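Local coordinates for type IV secretion system protein VirB11 (Brucella suis, PDB 2GZA) that hydrolyses ATP as a hexameric cytoplasmic ATPase of the VirB type IV secretion system, which could help establish the replication niche in the host, at residues L73-A76 against T77-V81. Residues are numbered along the deposited sequence; the frame is centred on the assembly and turned at random.
Sequences LGTA and TARFV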
loop_
_atom_site.group_PDB
_atom_site.type_symbol
_atom_site.label_atom_id
_atom_site.label_comp_id
_atom_site.label_asym_id
_atom_site.label_seq_id
_atom_site.Cartn_x
_atom_site.Cartn_y
_atom_site.Cartn_z
ATOM N N LEU C 73 -42.295 -24.328 11.614
ATOM C CA LEU C 73 -41.138 -25.095 11.163
ATOM C C LEU C 73 -39.863 -24.292 11.354
ATOM O O LEU C 73 -38.885 -24.811 11.884
ATOM C CB LEU C 73 -41.301 -25.529 9.705
ATOM C CG LEU C 73 -40.098 -26.137 8.976
ATOM C CD1 LEU C 73 -39.563 -27.374 9.672
ATOM C CD2 LEU C 73 -40.472 -26.470 7.558
ATOM N N GLY C 74 -39.896 -23.026 10.935
ATOM C CA GLY C 74 -38.762 -22.121 11.086
ATOM C C GLY C 74 -38.299 -21.995 12.520
ATOM O O GLY C 74 -37.131 -22.233 12.831
ATOM N N THR C 75 -39.226 -21.633 13.397
ATOM C CA THR C 75 -38.913 -21.411 14.806
ATOM C C THR C 75 -38.331 -22.658 15.462
ATOM O O THR C 75 -37.339 -22.580 16.186
ATOM C CB THR C 75 -40.140 -20.916 15.603
ATOM O OG1 THR C 75 -41.152 -21.930 15.613
ATOM C CG2 THR C 75 -40.698 -19.627 14.995
ATOM N N ALA C 76 -38.942 -23.807 15.188
ATOM C CA ALA C 76 -38.479 -25.083 15.727
ATOM C C ALA C 76 -37.047 -25.384 15.311
ATOM O O ALA C 76 -36.247 -25.837 16.138
ATOM C CB ALA C 76 -39.415 -26.211 15.320
ATOM N N THR C 77 -36.725 -25.113 14.047
ATOM C CA THR C 77 -35.383 -25.349 13.530
ATOM C C THR C 77 -34.393 -24.365 14.145
ATOM O O THR C 77 -33.260 -24.738 14.457
ATOM C CB THR C 77 -35.328 -25.284 11.989
ATOM O OG1 THR C 77 -35.658 -23.965 11.544
ATOM C CG2 THR C 77 -36.293 -26.277 11.372
ATOM N N ALA C 78 -34.840 -23.122 14.334
ATOM C CA ALA C 78 -34.049 -22.083 14.997
ATOM C C ALA C 78 -33.644 -22.530 16.395
ATOM O O ALA C 78 -32.463 -22.522 16.740
ATOM C CB ALA C 78 -34.832 -20.771 15.060
ATOM N N ARG C 79 -34.640 -22.934 17.182
ATOM C CA ARG C 79 -34.451 -23.441 18.546
ATOM C C ARG C 79 -33.498 -24.626 18.626
ATOM O O ARG C 79 -32.815 -24.805 19.629
ATOM C CB ARG C 79 -35.775 -23.931 19.125
ATOM C CG ARG C 79 -36.834 -22.886 19.377
ATOM C CD ARG C 79 -38.103 -23.595 19.799
ATOM N NE ARG C 79 -39.313 -22.822 19.536
ATOM C CZ ARG C 79 -40.501 -23.359 19.274
ATOM N NH1 ARG C 79 -40.651 -24.679 19.219
ATOM N NH2 ARG C 79 -41.543 -22.574 19.049
ATOM N N PHE C 80 -33.492 -25.448 17.581
ATOM C CA PHE C 80 -32.672 -26.655 17.532
ATOM C C PHE C 80 -31.188 -26.307 17.436
ATOM O O PHE C 80 -30.328 -27.075 17.877
ATOM C CB PHE C 80 -33.132 -27.539 16.369
ATOM C CG PHE C 80 -32.541 -28.922 16.372
ATOM C CD1 PHE C 80 -32.811 -29.816 17.405
ATOM C CD2 PHE C 80 -31.735 -29.341 15.325
ATOM C CE1 PHE C 80 -32.267 -31.097 17.406
ATOM C CE2 PHE C 80 -31.188 -30.618 15.314
ATOM C CZ PHE C 80 -31.457 -31.500 16.357
ATOM N N VAL C 81 -30.914 -25.129 16.877
ATOM C CA VAL C 81 -29.575 -24.567 16.795
ATOM C C VAL C 81 -29.413 -23.526 17.901
ATOM O O VAL C 81 -28.329 -23.025 18.126
ATOM C CB VAL C 81 -29.356 -23.880 15.424
ATOM C CG1 VAL C 81 -27.886 -23.498 15.218
ATOM C CG2 VAL C 81 -29.826 -24.787 14.293
#
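Thr77 meets the preceding turn of helix 67-81 through both branches of its side chain. With chi1 at 64°, OG1 sits between its own backbone N and carbonyl carbon and turns back to donate to Gly74 O at 2.6 Å, while CG2 reaches CD1 of Leu73 at 3.8 Å, the two side chains crossing at a slant. Thr77 N bonds to Leu73 O in the usual helical way. Ala78 N is the second donor to Gly74 O, at 2.9 Å; it approaches almost in line with the carbonyl, whereas the hydroxyl comes in well bent, at a C=O...OG1 angle of 123°. Arg79 N binds Thr75 O, and its extended side chain runs back beside Thr75, so that Thr75 OG1, bonded to Ser72 O, lies over one face of the guanidinium, 3.5 Å from Arg79 NH2. At Phe80 the backbone bond to Ala76 O is weak, and the side chain turns from residues 73-76 to pack against Ala19 of helix 13-26 and Pro97. Leu73 and Thr77 also pack on helix 13-26, and Thr77 and Ala78 on Leu92 of strand 91-95, placing this helix between the two. The bond to Gly74 O thus satisfies a buried threonine hydroxyl within its own helix, while the methyl lies beside Leu73 O and CD1.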